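Local coordinates for cephalosporin acylase (Bacillus halodurans, PDB 2NLZ), which probably hydrolyses amide bonds of cephalosporin-type or gamma-glutamyl substrates as an N-terminal nucleophile acylase, at residues D[292-305]-D[485-498]. The protein carries 1 engineered substitution. Sequence-based numbering, arbitrary orientation.
Sequences DTVDTYHKQIEAMK and FPVDIAQALVRRGH
Leu493 of helix 487-495 fits as a knob into the hole formed by Val294, Tyr297, His298 and Ile301 of helix 294-305, where the two axes cross at -57° and come within 9.8 Å. Its CD1 meets Ile301 CD1 tip to tip, while CD2 slides past Val294 CG2, 3.9 Å away. Beside this buried knob the Phe485 ring turns its edge onto the face of Tyr297, a T-shaped pair with planes at 61°, and Phe485 CZ stands over the centre of the tyrosine ring. With Tyr297 CG anti to the carbonyl carbon (chi1 -73°), the ring lies where Phe485 CZ and Ile489 CG2 can reach it, the latter 3.7 Å from CD2, and the hydroxyl donates to Asp292 OD1 from above the carboxylate plane. Were Tyr297 cut back to an alanine, the Phe485 edge would probably lose the face it rests against and Asp292 OD1 its hydroxyl donor.

His498, just past the end of helix 487-495, shares a hydrogen bond of 3.0 Å between its NE2 and ND1 of the buried His298, the rings meeting rim to rim. Water joins His498 ND1 to Lys305 NZ, itself salt-bridged to Glu302 OE1. Against this buried cluster stands a partly exposed rim of Asp292, Pro486, Val294 and Arg496, where Asp292 OD1 comes no nearer to Pro486 than 4.2 Å, at CG. From this rim Arg496, bent at chi3, lays NE over one face of His298, with Glu302 CG on the opposite face. Asp292 OD2 is hydrogen-bonded to Tyr12 OH of a neighbouring subunit. Gly497 closes helix 487-495 as the C-prime residue of a Schellman motif; the whole is a single knob-into-hole contact between two crossed helices, completed by residues flanking helix 487-495, at the periphery of a gamma-glutamyltranspeptidase-family chain.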
loop_
_atom_site.group_PDB
_atom_site.type_symbol
_atom_site.label_atom_id
_atom_site.label_comp_id
_atom_site.label_asym_id
_atom_site.label_seq_id
_atom_site.Cartn_x
_atom_site.Cartn_y
_atom_site.Cartn_z
ATOM N N ASP D 292 3.456 -15.882 3.439
ATOM C CA ASP D 292 2.684 -14.865 4.153
ATOM C C ASP D 292 1.387 -15.392 4.769
ATOM O O ASP D 292 0.304 -14.920 4.440
ATOM C CB ASP D 292 2.418 -13.660 3.241
ATOM C CG ASP D 292 3.692 -12.879 2.908
ATOM O OD1 ASP D 292 4.246 -12.203 3.816
ATOM O OD2 ASP D 292 4.133 -12.931 1.733
ATOM N N THR D 293 1.513 -16.386 5.649
ATOM C CA THR D 293 0.413 -16.852 6.502
ATOM C C THR D 293 0.794 -16.649 7.971
ATOM O O THR D 293 1.981 -16.594 8.322
ATOM C CB THR D 293 0.040 -18.357 6.282
ATOM O OG1 THR D 293 1.032 -19.209 6.870
ATOM C CG2 THR D 293 -0.102 -18.698 4.807
ATOM N N VAL D 294 -0.214 -16.547 8.827
ATOM C CA VAL D 294 0.019 -16.434 10.259
ATOM C C VAL D 294 0.696 -17.711 10.779
ATOM O O VAL D 294 1.563 -17.654 11.649
ATOM C CB VAL D 294 -1.300 -16.124 11.021
ATOM C CG1 VAL D 294 -2.426 -17.110 10.640
ATOM C CG2 VAL D 294 -1.073 -16.097 12.529
ATOM N N ASP D 295 0.308 -18.851 10.207
ATOM C CA ASP D 295 0.860 -20.149 10.559
ATOM C C ASP D 295 2.384 -20.136 10.407
ATOM O O ASP D 295 3.120 -20.467 11.357
ATOM C CB ASP D 295 0.236 -21.226 9.662
ATOM C CG ASP D 295 0.878 -22.585 9.847
ATOM O OD1 ASP D 295 0.605 -23.236 10.880
ATOM O OD2 ASP D 295 1.648 -22.995 8.950
ATOM N N THR D 296 2.831 -19.724 9.218
ATOM C CA THR D 296 4.247 -19.715 8.853
ATOM C C THR D 296 5.071 -18.854 9.789
ATOM O O THR D 296 6.045 -19.349 10.355
ATOM C CB THR D 296 4.468 -19.250 7.410
ATOM O OG1 THR D 296 3.684 -20.056 6.529
ATOM C CG2 THR D 296 5.921 -19.397 7.028
ATOM N N TYR D 297 4.675 -17.590 9.969
ATOM C CA TYR D 297 5.401 -16.685 10.873
ATOM C C TYR D 297 5.428 -17.225 12.295
ATOM O O TYR D 297 6.450 -17.140 12.963
ATOM C CB TYR D 297 4.843 -15.254 10.852
ATOM C CG TYR D 297 5.174 -14.481 9.589
ATOM C CD1 TYR D 297 6.463 -13.970 9.370
ATOM C CD2 TYR D 297 4.198 -14.244 8.615
ATOM C CE1 TYR D 297 6.778 -13.259 8.195
ATOM C CE2 TYR D 297 4.496 -13.533 7.445
ATOM C CZ TYR D 297 5.786 -13.041 7.240
ATOM O OH TYR D 297 6.069 -12.332 6.083
ATOM N N HIS D 298 4.319 -17.811 12.738
ATOM C CA HIS D 298 4.247 -18.385 14.083
ATOM C C HIS D 298 5.306 -19.452 14.303
ATOM O O HIS D 298 6.105 -19.354 15.244
ATOM C CB HIS D 298 2.862 -18.962 14.365
ATOM C CG HIS D 298 2.704 -19.509 15.751
ATOM N ND1 HIS D 298 2.735 -18.713 16.877
ATOM C CD2 HIS D 298 2.489 -20.773 16.190
ATOM C CE1 HIS D 298 2.555 -19.462 17.950
ATOM N NE2 HIS D 298 2.409 -20.718 17.561
ATOM N N LYS D 299 5.316 -20.458 13.427
ATOM C CA LYS D 299 6.300 -21.535 13.519
ATOM C C LYS D 299 7.740 -21.000 13.409
ATOM O O LYS D 299 8.600 -21.395 14.202
ATOM C CB LYS D 299 6.011 -22.629 12.491
ATOM C CG LYS D 299 4.735 -23.413 12.774
ATOM C CD LYS D 299 4.263 -24.160 11.531
ATOM C CE LYS D 299 3.026 -24.987 11.816
ATOM N NZ LYS D 299 2.512 -25.589 10.558
ATOM N N GLN D 300 7.986 -20.093 12.456
ATOM C CA GLN D 300 9.275 -19.406 12.358
ATOM C C GLN D 300 9.670 -18.875 13.725
ATOM O O GLN D 300 10.651 -19.337 14.302
ATOM C CB GLN D 300 9.227 -18.227 11.374
ATOM C CG GLN D 300 9.274 -18.589 9.907
ATOM C CD GLN D 300 9.349 -17.371 8.991
ATOM O OE1 GLN D 300 8.558 -16.448 9.117
ATOM N NE2 GLN D 300 10.294 -17.378 8.055
ATOM N N ILE D 301 8.878 -17.928 14.236
ATOM C CA ILE D 301 9.145 -17.214 15.501
ATOM C C ILE D 301 9.289 -18.155 16.713
ATOM O O ILE D 301 10.195 -17.987 17.533
ATOM C CB ILE D 301 8.062 -16.110 15.776
ATOM C CG1 ILE D 301 8.136 -15.004 14.727
ATOM C CG2 ILE D 301 8.224 -15.473 17.146
ATOM C CD1 ILE D 301 6.854 -14.200 14.583
ATOM N N GLU D 302 8.421 -19.159 16.807
ATOM C CA GLU D 302 8.510 -20.112 17.914
ATOM C C GLU D 302 9.781 -20.955 17.899
ATOM O O GLU D 302 10.442 -21.084 18.930
ATOM C CB GLU D 302 7.276 -21.000 17.968
ATOM C CG GLU D 302 5.986 -20.247 18.255
ATOM C CD GLU D 302 5.905 -19.682 19.667
ATOM O OE1 GLU D 302 6.575 -18.665 19.969
ATOM O OE2 GLU D 302 5.136 -20.252 20.470
ATOM N N ALA D 303 10.117 -21.504 16.729
ATOM C CA ALA D 303 11.337 -22.302 16.535
ATOM C C ALA D 303 12.584 -21.493 16.852
ATOM O O ALA D 303 13.485 -21.953 17.563
ATOM C CB ALA D 303 11.407 -22.845 15.107
ATOM N N MET D 304 12.619 -20.274 16.330
ATOM C CA MET D 304 13.728 -19.374 16.586
ATOM C C MET D 304 13.893 -19.173 18.078
ATOM O O MET D 304 15.002 -19.273 18.595
ATOM C CB MET D 304 13.528 -18.031 15.870
ATOM C CG MET D 304 14.658 -17.015 16.071
ATOM S SD MET D 304 16.321 -17.709 15.917
ATOM C CE MET D 304 16.367 -18.154 14.183
ATOM N N LYS D 305 12.782 -18.914 18.759
ATOM C CA LYS D 305 12.794 -18.665 20.191
ATOM C C LYS D 305 13.456 -19.793 20.959
ATOM O O LYS D 305 14.359 -19.539 21.749
ATOM C CB LYS D 305 11.381 -18.398 20.713
ATOM C CG LYS D 305 10.974 -16.939 20.609
ATOM C CD LYS D 305 9.470 -16.779 20.533
ATOM C CE LYS D 305 8.801 -17.013 21.876
ATOM N NZ LYS D 305 7.314 -17.027 21.743
ATOM N N PHE D 485 5.667 -5.092 7.626
ATOM C CA PHE D 485 5.114 -6.384 8.043
ATOM C C PHE D 485 3.592 -6.319 7.967
ATOM O O PHE D 485 2.983 -5.414 8.544
ATOM C CB PHE D 485 5.536 -6.727 9.469
ATOM C CG PHE D 485 5.290 -8.154 9.846
ATOM C CD1 PHE D 485 4.072 -8.549 10.391
ATOM C CD2 PHE D 485 6.282 -9.106 9.670
ATOM C CE1 PHE D 485 3.838 -9.884 10.740
ATOM C CE2 PHE D 485 6.062 -10.434 10.017
ATOM C CZ PHE D 485 4.832 -10.823 10.549
ATOM N N PRO D 486 2.978 -7.272 7.246
ATOM C CA PRO D 486 1.540 -7.283 7.021
ATOM C C PRO D 486 0.724 -7.245 8.332
ATOM O O PRO D 486 0.904 -8.094 9.226
ATOM C CB PRO D 486 1.315 -8.572 6.222
ATOM C CG PRO D 486 2.544 -9.384 6.426
ATOM C CD PRO D 486 3.645 -8.411 6.599
ATOM N N VAL D 487 -0.155 -6.244 8.420
ATOM C CA VAL D 487 -0.816 -5.851 9.668
ATOM C C VAL D 487 -1.840 -6.873 10.143
ATOM O O VAL D 487 -1.928 -7.145 11.341
ATOM C CB VAL D 487 -1.468 -4.443 9.542
ATOM C CG1 VAL D 487 -2.179 -4.039 10.828
ATOM C CG2 VAL D 487 -0.424 -3.389 9.169
ATOM N N ASP D 488 -2.596 -7.449 9.213
ATOM C CA ASP D 488 -3.551 -8.494 9.566
ATOM C C ASP D 488 -2.851 -9.668 10.258
ATOM O O ASP D 488 -3.334 -10.165 11.282
ATOM C CB ASP D 488 -4.320 -8.983 8.337
ATOM C CG ASP D 488 -5.217 -10.161 8.656
ATOM O OD1 ASP D 488 -5.009 -11.238 8.058
ATOM O OD2 ASP D 488 -6.102 -10.015 9.532
ATOM N N ILE D 489 -1.715 -10.088 9.692
ATOM C CA ILE D 489 -0.912 -11.191 10.228
ATOM C C ILE D 489 -0.319 -10.841 11.589
ATOM O O ILE D 489 -0.364 -11.649 12.530
ATOM C CB ILE D 489 0.188 -11.634 9.238
ATOM C CG1 ILE D 489 -0.459 -12.383 8.065
ATOM C CG2 ILE D 489 1.227 -12.519 9.940
ATOM C CD1 ILE D 489 0.415 -12.537 6.840
ATOM N N ALA D 490 0.203 -9.626 11.694
ATOM C CA ALA D 490 0.716 -9.114 12.955
ATOM C C ALA D 490 -0.321 -9.242 14.054
ATOM O O ALA D 490 -0.045 -9.809 15.116
ATOM C CB ALA D 490 1.129 -7.677 12.808
ATOM N N GLN D 491 -1.519 -8.728 13.790
ATOM C CA GLN D 491 -2.584 -8.761 14.786
ATOM C C GLN D 491 -3.136 -10.166 15.069
ATOM O O GLN D 491 -3.601 -10.436 16.176
ATOM C CB GLN D 491 -3.680 -7.780 14.409
ATOM C CG GLN D 491 -3.319 -6.367 14.782
ATOM C CD GLN D 491 -4.212 -5.357 14.108
ATOM O OE1 GLN D 491 -4.920 -5.678 13.151
ATOM N NE2 GLN D 491 -4.184 -4.123 14.599
ATOM N N ALA D 492 -3.057 -11.055 14.083
ATOM C CA ALA D 492 -3.412 -12.445 14.299
ATOM C C ALA D 492 -2.382 -13.125 15.214
ATOM O O ALA D 492 -2.728 -14.008 16.007
ATOM C CB ALA D 492 -3.551 -13.178 12.971
ATOM N N LEU D 493 -1.128 -12.686 15.121
ATOM C CA LEU D 493 -0.064 -13.178 16.001
ATOM C C LEU D 493 -0.261 -12.724 17.438
ATOM O O LEU D 493 0.111 -13.436 18.370
ATOM C CB LEU D 493 1.303 -12.720 15.508
ATOM C CG LEU D 493 1.808 -13.415 14.251
ATOM C CD1 LEU D 493 3.047 -12.716 13.737
ATOM C CD2 LEU D 493 2.086 -14.877 14.533
ATOM N N VAL D 494 -0.848 -11.543 17.609
ATOM C CA VAL D 494 -1.127 -10.989 18.942
ATOM C C VAL D 494 -2.234 -11.776 19.660
ATOM O O VAL D 494 -2.154 -12.026 20.874
ATOM C CB VAL D 494 -1.503 -9.482 18.873
ATOM C CG1 VAL D 494 -1.745 -8.911 20.267
ATOM C CG2 VAL D 494 -0.416 -8.702 18.182
ATOM N N ARG D 495 -3.251 -12.174 18.894
ATOM C CA ARG D 495 -4.330 -13.003 19.403
ATOM C C ARG D 495 -3.804 -14.377 19.803
ATOM O O ARG D 495 -4.377 -15.031 20.665
ATOM C CB ARG D 495 -5.447 -13.128 18.368
ATOM C CG ARG D 495 -6.373 -11.928 18.320
ATOM C CD ARG D 495 -7.519 -12.146 17.355
ATOM N NE ARG D 495 -7.318 -11.462 16.078
ATOM C CZ ARG D 495 -7.017 -12.065 14.931
ATOM N NH1 ARG D 495 -6.865 -13.386 14.881
ATOM N NH2 ARG D 495 -6.867 -11.332 13.833
ATOM N N ARG D 496 -2.699 -14.797 19.187
ATOM C CA ARG D 496 -2.026 -16.046 19.554
ATOM C C ARG D 496 -0.987 -15.842 20.660
ATOM O O ARG D 496 -0.218 -16.749 20.984
ATOM C CB ARG D 496 -1.399 -16.711 18.329
ATOM C CG ARG D 496 -2.424 -17.331 17.398
ATOM C CD ARG D 496 -1.780 -17.733 16.094
ATOM N NE ARG D 496 -1.177 -19.062 16.143
ATOM C CZ ARG D 496 -1.518 -20.065 15.338
ATOM N NH1 ARG D 496 -2.461 -19.891 14.415
ATOM N NH2 ARG D 496 -0.912 -21.242 15.445
ATOM N N GLY D 497 -0.963 -14.649 21.242
ATOM C CA GLY D 497 -0.190 -14.433 22.461
ATOM C C GLY D 497 1.089 -13.634 22.335
ATOM O O GLY D 497 1.647 -13.199 23.348
ATOM N N HIS D 498 1.552 -13.439 21.102
ATOM C CA HIS D 498 2.792 -12.704 20.852
ATOM C C HIS D 498 2.657 -11.232 21.203
ATOM O O HIS D 498 1.687 -10.579 20.806
ATOM C CB HIS D 498 3.206 -12.823 19.384
ATOM C CG HIS D 498 3.593 -14.208 18.970
ATOM N ND1 HIS D 498 4.850 -14.727 19.189
ATOM C CD2 HIS D 498 2.895 -15.173 18.331
ATOM C CE1 HIS D 498 4.908 -15.955 18.706
ATOM N NE2 HIS D 498 3.734 -16.251 18.182
HETATM O O HOH W 1 6.699 -14.493 20.970
#